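Local coordinates for protein cellulose 1,4-beta-cellobiosidase (Thermobifida fusca, PDB 4JJJ) that probably cleaves cellulose to cellobiose, the chain described being the family 48 glycoside hydrolase domain of a longer protein with a carbohydrate-binding module, at residues S95-N100 against A314-S319; Y156-C161 against P188-D193; R264-D269 against L296-Y301. The protein carries 1 engineered substitution. All blocks are in the same frame, centred on the assembly; numbering follows the deposited sequence. Where two conformers were deposited one is given.

Contact 1. Residues S95-N100 against A314-S319; sequences SAYNPN and AWRIGS. With BGC (beta-D-glucopyranose), chain D; BGC (beta-D-glucopyranose), chain B; BGC (beta-D-glucopyranose), chain C.
A flat cation-pi stack joins the loop 95-100 to the outer strand 314-317 of an antiparallel sheet; on its other side this strand meets the bound glucan through W315 and I317. The guanidinium of R316 lies on the ring of Y97 with the planes only 8° apart, R316 CZ 4.4 Å from the Y97 ring centroid and off-centre. The R316 side chain, extended from CG to NE, crosses the ring, and its CD sits over the same face, 3.8 Å from the centroid, in a CH-pi contact. Y97 brings its ring there by holding CG anti to the backbone N (chi1 179°), while its CB rests against A314 CB at 3.9 Å. The polar ends are fixed by others: Y97 OH bonds to D128, R316 NH1 to Y265 and NH2 to N94. No direct hydrogen bond links the two backbones; water 2 takes the N98 N-H at 3.0 Å and lies 2.7 Å from A314 O, bridging the two. One face of the W315 indole carries the glucose of chain D, its O4 lying 3.6 Å from W315 CD1. Such an aromatic platform under a sugar is typical of the substrate-binding subsites of cellulases.

Contact 2. Residues Y156-C161 against P188-D193; sequences YGFGFC and PHPSCD. With CA (calcium ion), chain H.
F158 lays one face of its ring over P190 and the H189-P190 peptide, with P190 CD 4.0 Å from the ring centroid in a CH-pi contact. P190 N stands over the middle of the ring, and the far rim reaches back along the chain, F158 CZ coming 3.8 Å from H189 CA. With CG beside the backbone N and anti to the carbonyl carbon (chi1 -63°), the phenyl is directed at P190 and the backbone before it. With an alanine here the phenyl face is gone, which would probably open a gap over H189 and P190 and leave the proline ring without its aromatic cover. Y156 repeats the theme two residues earlier on both segments: P188 CB lies over its ring face, 4.1 Å from the centroid, and P188 CG touches Y156 CE2 at 3.6 Å. The Y156 hydroxyl bonds to D43.

At the other end the join is covalent. C161 has two conformers, and in the one given C161 SG and C192 SG form a disulfide of 2.1 Å with chi3 88°. The carbonyl of the same cysteine serves a metal: C161 O binds calcium at 2.5 Å, alongside four waters and D194. One of the waters, water 3, also donates to F160 O at 2.8 Å, tying the coordination shell back to the loop.

The segment 156-161, part of the loop between strands 149-151 and 170-173, thus lies against two short edge strands: 189-190 pairs with 170-173 in one antiparallel sheet, and 192-193 with 216-220 in the next, while F158 also packs on I172 of strand 170-173.

Contact 3. Residues R264-D269 against L296-Y301; sequences RYAMFD and LLSWYY. With BGC (beta-D-glucopyranose), chain E; BGC (beta-D-glucopyranose), chain F; BGC (beta-D-glucopyranose), chain C.
Part of the glucan-binding site of this (alpha/alpha)6 glycosidase is borne on the loop 296-301, which packs against the 3-10 turn 264-267 that follows helix 250-263. The backbone oxygen of A266 is the joint. S298 grips A266 O twice: S298 OG donates from 2.6 Å, in the carbonyl plane and on a lone pair, while S298 N donates from 3.2 Å, well above that plane. S298 OG can reach the oxygen because it sits between its own backbone N and carbonyl carbon (chi1 75°), and it also bonds to S319. Next door, M267 CA makes a CA-H...O contact of 3.3 Å with L296 O.

At the Y301 end of the interface Y265 and Y301 meet through a methylene and a ring. Y265 CB stands over one face of the Y301 phenol, 3.7 Å from its centroid and displaced toward the rim, Y265 CB coming 3.4 Å from Y301 CG. The two rings themselves are only obliquely related, their planes 34° apart, and the Y265 hydroxyl goes off to D128. A266 CB fills in beside Y301 CD1 and L297, whose own side chain packs on helix 223-242.

Between these anchored residues, W299 and Y300 turn away from the 3-10 turn and take hold of sugar. The Y300 ring has O4 of the chain F glucose over one face, and Y300 OH accepts a 2.8 Å hydrogen bond from O2 of the chain C glucose. W299 meets its glucose at the indole edge, W299 NE1 donating to O3 of chain E at 3.0 Å along a nearly straight N-H...O line of 171°.

From the N terminus, the chain first passes 95-100, after helix 71-83, and meets strand 314-317 more than 200 residues later, so contact 1 closes the longest loop of the three. Contacts 2 and 3 both fall within that loop, one after the other: 156-161 meets 188-193, then 264-269 meets 296-301. Contacts 1 and 3 touch directly, joined by two side-chain hydrogen bonds, and both reach the chain C glucose. Contact 2 stands apart, about 8 Å from contact 1 at the nearest atoms, yet its strand 192-193 and strand 314-317 are the two outermost strands of one antiparallel sheet.

Contact 1. Residues S95-N100 against A314-S319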
# COMPACT_ATOMS: atom_id res chain seq x y z
N SER A 95 -10.68 11.24 -22.06
CA SER A 95 -10.57 11.40 -23.56
C SER A 95 -9.58 12.45 -23.97
O SER A 95 -9.10 12.44 -25.13
CB SER A 95 -11.93 11.72 -24.21
OG SER A 95 -12.35 13.01 -23.81
N ALA A 96 -9.33 13.38 -23.09
CA ALA A 96 -8.35 14.43 -23.33
C ALA A 96 -6.91 13.99 -23.18
O ALA A 96 -6.01 14.77 -23.49
CB ALA A 96 -8.59 15.62 -22.44
N TYR A 97 -6.70 12.78 -22.63
CA TYR A 97 -5.36 12.34 -22.36
C TYR A 97 -4.65 12.13 -23.69
O TYR A 97 -5.26 11.62 -24.67
CB TYR A 97 -5.41 11.03 -21.57
CG TYR A 97 -4.08 10.48 -21.26
CD1 TYR A 97 -3.18 11.22 -20.54
CD2 TYR A 97 -3.69 9.29 -21.78
CE1 TYR A 97 -1.89 10.75 -20.26
CE2 TYR A 97 -2.45 8.76 -21.54
CZ TYR A 97 -1.54 9.47 -20.75
OH TYR A 97 -0.25 8.99 -20.43
N ASN A 98 -3.38 12.51 -23.71
CA ASN A 98 -2.48 12.30 -24.84
C ASN A 98 -1.27 11.44 -24.43
O ASN A 98 -0.33 11.92 -23.76
CB ASN A 98 -1.96 13.65 -25.34
CG ASN A 98 -0.99 13.51 -26.51
OD1 ASN A 98 -0.79 12.40 -27.06
ND2 ASN A 98 -0.46 14.67 -26.98
N PRO A 99 -1.27 10.17 -24.83
CA PRO A 99 -0.18 9.32 -24.33
C PRO A 99 1.20 9.71 -24.85
O PRO A 99 2.21 9.36 -24.26
CB PRO A 99 -0.54 7.92 -24.84
CG PRO A 99 -1.84 8.04 -25.43
CD PRO A 99 -2.25 9.44 -25.61
N ASN A 100 1.25 10.46 -25.96
CA ASN A 100 2.49 11.01 -26.39
C ASN A 100 3.02 12.19 -25.57
O ASN A 100 4.18 12.57 -25.67
CB ASN A 100 2.40 11.46 -27.87
CG ASN A 100 2.28 10.32 -28.85
OD1 ASN A 100 2.24 9.11 -28.54
ND2 ASN A 100 2.24 10.70 -30.09
N ALA A 314 -5.55 16.06 -19.50
CA ALA A 314 -5.51 14.88 -18.62
C ALA A 314 -4.08 14.42 -18.61
O ALA A 314 -3.24 14.82 -19.49
CB ALA A 314 -6.45 13.76 -19.05
N TRP A 315 -3.70 13.70 -17.55
CA TRP A 315 -2.35 13.28 -17.41
C TRP A 315 -2.32 11.91 -16.63
O TRP A 315 -3.32 11.47 -16.00
CB TRP A 315 -1.53 14.25 -16.61
CG TRP A 315 -2.13 14.58 -15.31
CD1 TRP A 315 -3.06 15.56 -15.09
CD2 TRP A 315 -1.93 13.91 -14.07
NE1 TRP A 315 -3.47 15.54 -13.75
CE2 TRP A 315 -2.72 14.58 -13.09
CE3 TRP A 315 -1.12 12.84 -13.65
CZ2 TRP A 315 -2.79 14.17 -11.76
CZ3 TRP A 315 -1.15 12.45 -12.31
CH2 TRP A 315 -2.01 13.11 -11.36
N ARG A 316 -1.16 11.25 -16.77
CA ARG A 316 -0.85 9.96 -16.08
C ARG A 316 0.60 9.94 -15.76
O ARG A 316 1.47 10.43 -16.55
CB ARG A 316 -1.18 8.74 -16.94
CG ARG A 316 -2.65 8.65 -17.30
CD ARG A 316 -3.03 7.46 -18.14
NE ARG A 316 -4.44 7.60 -18.47
CZ ARG A 316 -5.17 6.79 -19.22
NH1 ARG A 316 -4.68 5.68 -19.78
NH2 ARG A 316 -6.44 7.07 -19.41
N ILE A 317 0.92 9.31 -14.60
CA ILE A 317 2.31 9.10 -14.16
C ILE A 317 2.42 7.68 -13.66
O ILE A 317 1.45 7.19 -13.06
CB ILE A 317 2.83 10.10 -13.16
CG1 ILE A 317 1.95 10.10 -11.84
CG2 ILE A 317 2.86 11.55 -13.75
CD1 ILE A 317 2.27 11.16 -10.79
N GLY A 318 3.59 7.07 -13.84
CA GLY A 318 4.02 5.89 -13.07
C GLY A 318 4.64 6.38 -11.83
O GLY A 318 4.30 7.40 -11.28
N SER A 319 5.63 5.62 -11.32
CA SER A 319 6.46 6.09 -10.23
C SER A 319 7.81 5.43 -10.31
O SER A 319 7.90 4.29 -10.77
CB SER A 319 5.81 6.09 -8.87
OG SER A 319 6.00 4.88 -8.25
C2 BGC D . -0.03 17.13 -9.91
C3 BGC D . -0.65 17.44 -11.26
C4 BGC D . 0.38 17.18 -12.39
C5 BGC D . 0.91 15.75 -12.25
C6 BGC D . 2.08 15.46 -13.25
C1 BGC D . 0.45 15.68 -9.91
O2 BGC D . -1.05 17.30 -8.94
O3 BGC D . -1.03 18.84 -11.25
O4 BGC D . -0.25 17.23 -13.67
O5 BGC D . 1.45 15.59 -10.93
O6 BGC D . 3.23 16.25 -12.99
C2 BGC B . -0.45 18.15 -15.81
C3 BGC B . -0.44 19.43 -16.68
C4 BGC B . -1.33 20.50 -16.03
C5 BGC B . -0.97 20.69 -14.53
C6 BGC B . -1.73 21.73 -13.70
C1 BGC B . -0.12 18.48 -14.38
O2 BGC B . 0.47 17.29 -16.39
O3 BGC B . -0.97 19.13 -18.00
O4 BGC B . -0.90 21.82 -16.59
O5 BGC B . -1.15 19.38 -13.89
O6 BGC B . -0.94 22.47 -12.77
C2 BGC C . 2.94 12.67 -7.17
C3 BGC C . 2.68 13.97 -7.89
C4 BGC C . 1.23 14.12 -8.33
C5 BGC C . 0.28 13.83 -7.20
C6 BGC C . -1.16 13.76 -7.55
C1 BGC C . 1.90 12.52 -6.03
O2 BGC C . 4.26 12.55 -6.67
O3 BGC C . 3.56 14.07 -9.05
O4 BGC C . 1.10 15.53 -8.72
O5 BGC C . 0.60 12.54 -6.59
O6 BGC C . -1.98 13.59 -6.41
O HOH W 1 -4.20 16.23 -22.29
O HOH W 2 -1.86 14.23 -21.77

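Contact 2. Residues Y156-C161 against P188-D193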
# COMPACT_ATOMS: atom_id res chain seq x y z
N TYR A 156 -14.27 14.23 7.33
CA TYR A 156 -13.68 15.48 6.87
C TYR A 156 -14.67 16.43 6.17
O TYR A 156 -14.34 17.60 5.95
CB TYR A 156 -12.42 15.25 5.92
CG TYR A 156 -11.18 14.84 6.64
CD1 TYR A 156 -10.89 13.49 6.91
CD2 TYR A 156 -10.26 15.80 7.10
CE1 TYR A 156 -9.76 13.07 7.57
CE2 TYR A 156 -9.11 15.42 7.72
CZ TYR A 156 -8.84 14.06 7.97
OH TYR A 156 -7.71 13.69 8.60
N GLY A 157 -15.80 15.91 5.74
CA GLY A 157 -16.85 16.76 5.14
C GLY A 157 -16.78 17.05 3.68
O GLY A 157 -17.44 18.01 3.15
N PHE A 158 -15.90 16.36 2.91
CA PHE A 158 -15.76 16.65 1.52
C PHE A 158 -16.88 16.20 0.65
O PHE A 158 -17.25 16.92 -0.28
CB PHE A 158 -14.42 16.12 0.98
CG PHE A 158 -13.21 16.76 1.62
CD1 PHE A 158 -12.96 18.13 1.38
CD2 PHE A 158 -12.32 16.04 2.40
CE1 PHE A 158 -11.88 18.74 1.90
CE2 PHE A 158 -11.20 16.66 2.91
CZ PHE A 158 -11.00 18.03 2.70
N GLY A 159 -17.46 15.03 0.89
CA GLY A 159 -18.47 14.52 -0.04
C GLY A 159 -18.02 14.25 -1.43
O GLY A 159 -16.86 13.86 -1.64
N PHE A 160 -18.90 14.45 -2.41
CA PHE A 160 -18.63 14.12 -3.77
C PHE A 160 -18.32 15.41 -4.48
O PHE A 160 -19.16 16.32 -4.50
CB PHE A 160 -19.81 13.44 -4.46
CG PHE A 160 -19.63 13.39 -5.94
CD1 PHE A 160 -18.71 12.48 -6.53
CD2 PHE A 160 -20.30 14.28 -6.79
CE1 PHE A 160 -18.51 12.45 -7.88
CE2 PHE A 160 -20.07 14.23 -8.16
CZ PHE A 160 -19.18 13.33 -8.70
N CYS A 161 -17.15 15.53 -5.07
CA CYS A 161 -16.67 16.81 -5.67
C CYS A 161 -16.98 18.08 -4.87
O CYS A 161 -17.26 19.17 -5.41
CB CYS A 161 -17.11 16.91 -7.13
SG CYS A 161 -16.40 15.68 -8.26
N PRO A 188 -5.17 17.02 4.34
CA PRO A 188 -6.15 16.24 3.63
C PRO A 188 -7.01 17.10 2.70
O PRO A 188 -7.43 18.18 3.08
CB PRO A 188 -6.97 15.52 4.73
CG PRO A 188 -6.01 15.56 5.92
CD PRO A 188 -5.35 16.97 5.80
N HIS A 189 -7.28 16.52 1.57
CA HIS A 189 -7.96 17.22 0.49
C HIS A 189 -8.78 16.31 -0.40
O HIS A 189 -8.61 15.07 -0.45
CB HIS A 189 -6.93 18.01 -0.32
CG HIS A 189 -5.86 17.16 -0.93
ND1 HIS A 189 -4.72 16.76 -0.26
CD2 HIS A 189 -5.83 16.57 -2.12
CE1 HIS A 189 -4.00 15.99 -1.05
NE2 HIS A 189 -4.63 15.87 -2.20
N PRO A 190 -9.75 16.90 -1.13
CA PRO A 190 -10.61 16.07 -1.99
C PRO A 190 -9.84 15.68 -3.29
O PRO A 190 -9.11 16.51 -3.92
CB PRO A 190 -11.72 17.03 -2.40
CG PRO A 190 -11.11 18.38 -2.31
CD PRO A 190 -10.14 18.34 -1.17
N SER A 191 -10.01 14.43 -3.71
CA SER A 191 -9.49 14.02 -5.00
C SER A 191 -10.11 14.80 -6.21
O SER A 191 -9.49 15.02 -7.24
CB SER A 191 -9.75 12.53 -5.21
OG SER A 191 -9.07 11.85 -4.16
N CYS A 192 -11.39 15.13 -6.07
CA CYS A 192 -12.11 15.93 -7.05
C CYS A 192 -12.28 17.29 -6.46
O CYS A 192 -13.10 17.42 -5.53
CB CYS A 192 -13.42 15.28 -7.33
SG CYS A 192 -14.35 16.12 -8.68
N ASP A 193 -11.52 18.27 -6.92
CA ASP A 193 -11.44 19.62 -6.31
C ASP A 193 -12.13 20.62 -7.28
O ASP A 193 -11.59 20.93 -8.31
CB ASP A 193 -9.97 20.01 -6.08
CG ASP A 193 -9.83 21.18 -5.07
OD1 ASP A 193 -10.85 21.97 -5.01
OD2 ASP A 193 -8.80 21.24 -4.44
CA CA H . -19.37 20.26 -6.23
O HOH W 3 -20.30 18.04 -6.46
O HOH W 4 -18.90 20.01 -8.59
O HOH W 5 -19.71 21.08 -4.33
O HOH W 6 -21.39 20.98 -6.89

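Contact 3. Residues R264-D269 against L296-Y301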
# COMPACT_ATOMS: atom_id res chain seq x y z
N ARG A 264 0.05 -2.49 -14.65
CA ARG A 264 1.34 -2.20 -15.33
C ARG A 264 1.82 -0.75 -15.27
O ARG A 264 2.98 -0.51 -15.41
CB ARG A 264 1.35 -2.67 -16.80
CG ARG A 264 1.09 -4.19 -16.98
CD ARG A 264 1.13 -4.66 -18.42
NE ARG A 264 0.03 -4.08 -19.13
CZ ARG A 264 -0.02 -3.87 -20.47
NH1 ARG A 264 1.04 -4.02 -21.24
NH2 ARG A 264 -1.15 -3.42 -20.97
N TYR A 265 0.94 0.19 -15.11
CA TYR A 265 1.37 1.61 -14.94
C TYR A 265 2.38 1.73 -13.79
O TYR A 265 3.30 2.58 -13.86
CB TYR A 265 0.16 2.54 -14.66
CG TYR A 265 -0.37 3.10 -15.91
CD1 TYR A 265 0.31 4.10 -16.60
CD2 TYR A 265 -1.56 2.64 -16.40
CE1 TYR A 265 -0.19 4.64 -17.79
CE2 TYR A 265 -2.07 3.12 -17.60
CZ TYR A 265 -1.42 4.15 -18.28
OH TYR A 265 -1.86 4.64 -19.52
N ALA A 266 2.30 0.88 -12.73
CA ALA A 266 3.26 0.91 -11.65
C ALA A 266 4.70 0.51 -12.07
O ALA A 266 5.61 0.75 -11.31
CB ALA A 266 2.76 0.02 -10.50
N MET A 267 4.82 -0.10 -13.26
CA MET A 267 6.08 -0.62 -13.76
C MET A 267 6.94 0.40 -14.47
O MET A 267 8.06 0.07 -14.92
CB MET A 267 5.79 -1.78 -14.68
CG MET A 267 5.21 -3.01 -14.03
SD MET A 267 5.07 -4.31 -15.26
CE MET A 267 4.09 -5.51 -14.42
N PHE A 268 6.40 1.63 -14.58
CA PHE A 268 7.03 2.70 -15.40
C PHE A 268 7.60 3.81 -14.56
O PHE A 268 7.00 4.20 -13.56
CB PHE A 268 6.08 3.21 -16.46
CG PHE A 268 5.87 2.23 -17.51
CD1 PHE A 268 4.98 1.18 -17.29
CD2 PHE A 268 6.59 2.24 -18.70
CE1 PHE A 268 4.80 0.19 -18.23
CE2 PHE A 268 6.40 1.25 -19.65
CZ PHE A 268 5.51 0.21 -19.43
N ASP A 269 8.68 4.42 -15.03
CA ASP A 269 9.19 5.65 -14.42
C ASP A 269 8.04 6.70 -14.32
O ASP A 269 7.18 6.76 -15.20
CB ASP A 269 10.33 6.20 -15.30
CG ASP A 269 10.94 7.46 -14.72
OD1 ASP A 269 11.82 7.32 -13.83
OD2 ASP A 269 10.54 8.54 -15.18
N LEU A 296 9.05 -3.33 -11.98
CA LEU A 296 8.78 -3.60 -10.58
C LEU A 296 7.47 -2.99 -10.16
O LEU A 296 6.92 -2.12 -10.89
CB LEU A 296 9.91 -3.02 -9.71
CG LEU A 296 11.26 -3.62 -9.95
CD1 LEU A 296 12.31 -2.90 -9.11
CD2 LEU A 296 11.35 -5.11 -9.69
N LEU A 297 6.89 -3.44 -9.04
CA LEU A 297 5.68 -2.80 -8.46
C LEU A 297 6.13 -1.57 -7.67
O LEU A 297 6.57 -1.72 -6.52
CB LEU A 297 4.84 -3.73 -7.62
CG LEU A 297 4.12 -4.78 -8.45
CD1 LEU A 297 3.62 -5.87 -7.58
CD2 LEU A 297 2.80 -4.08 -8.99
N SER A 298 6.12 -0.40 -8.33
CA SER A 298 6.49 0.80 -7.68
C SER A 298 5.44 1.32 -6.66
O SER A 298 4.42 0.69 -6.46
CB SER A 298 6.85 1.85 -8.65
OG SER A 298 5.66 2.36 -9.26
N TRP A 299 5.81 2.41 -6.00
CA TRP A 299 5.00 2.90 -4.90
C TRP A 299 3.67 3.37 -5.34
O TRP A 299 2.71 3.34 -4.59
CB TRP A 299 5.73 4.04 -4.23
CG TRP A 299 5.24 4.45 -2.86
CD1 TRP A 299 4.42 5.47 -2.53
CD2 TRP A 299 5.66 3.87 -1.63
NE1 TRP A 299 4.31 5.59 -1.17
CE2 TRP A 299 5.09 4.62 -0.59
CE3 TRP A 299 6.53 2.85 -1.32
CZ2 TRP A 299 5.34 4.30 0.76
CZ3 TRP A 299 6.73 2.50 -0.01
CH2 TRP A 299 6.13 3.21 1.03
N TYR A 300 3.51 3.81 -6.57
CA TYR A 300 2.20 4.31 -7.05
C TYR A 300 2.19 4.47 -8.58
O TYR A 300 3.18 4.47 -9.26
CB TYR A 300 1.73 5.66 -6.38
CG TYR A 300 2.67 6.83 -6.70
CD1 TYR A 300 2.43 7.71 -7.77
CD2 TYR A 300 3.84 7.04 -5.91
CE1 TYR A 300 3.30 8.76 -8.06
CE2 TYR A 300 4.70 8.13 -6.20
CZ TYR A 300 4.35 8.99 -7.21
OH TYR A 300 5.21 10.06 -7.51
N TYR A 301 0.97 4.58 -9.10
CA TYR A 301 0.73 5.34 -10.36
C TYR A 301 -0.44 6.28 -10.05
O TYR A 301 -1.20 6.12 -9.12
CB TYR A 301 0.51 4.39 -11.53
CG TYR A 301 -0.77 3.56 -11.57
CD1 TYR A 301 -0.78 2.25 -11.13
CD2 TYR A 301 -1.96 4.07 -12.10
CE1 TYR A 301 -1.97 1.47 -11.22
CE2 TYR A 301 -3.09 3.30 -12.20
CZ TYR A 301 -3.10 2.01 -11.77
OH TYR A 301 -4.19 1.23 -11.93
C2 BGC E . 1.34 5.35 0.85
C3 BGC E . 1.20 6.79 0.34
C4 BGC E . 0.73 6.75 -1.08
C5 BGC E . -0.54 5.97 -1.29
C6 BGC E . -1.00 5.91 -2.74
C1 BGC E . 0.07 4.62 0.51
O1 BGC E . 0.21 3.24 0.89
O2 BGC E . 1.62 5.27 2.27
O3 BGC E . 2.53 7.37 0.40
O4 BGC E . 0.35 8.16 -1.30
O5 BGC E . -0.28 4.63 -0.86
O6 BGC E . 0.08 5.36 -3.55
C2 BGC F . -0.29 9.85 -2.96
C3 BGC F . 0.17 10.48 -4.22
C4 BGC F . 1.63 10.94 -4.17
C5 BGC F . 2.44 9.73 -3.65
C6 BGC F . 3.92 10.11 -3.61
C1 BGC F . 0.67 8.74 -2.57
O2 BGC F . -1.61 9.39 -3.07
O3 BGC F . -0.72 11.50 -4.49
O4 BGC F . 2.14 11.21 -5.51
O5 BGC F . 1.98 9.24 -2.39
O6 BGC F . 4.11 10.96 -2.46
C2 BGC C . 2.94 12.67 -7.17
C3 BGC C . 2.68 13.97 -7.89
C4 BGC C . 1.23 14.12 -8.33
C5 BGC C . 0.28 13.83 -7.20
C6 BGC C . -1.16 13.76 -7.55
C1 BGC C . 1.90 12.52 -6.03
O2 BGC C . 4.26 12.55 -6.67
O3 BGC C . 3.56 14.07 -9.05
O4 BGC C . 1.10 15.53 -8.72
O5 BGC C . 0.60 12.54 -6.59
O6 BGC C . -1.98 13.59 -6.41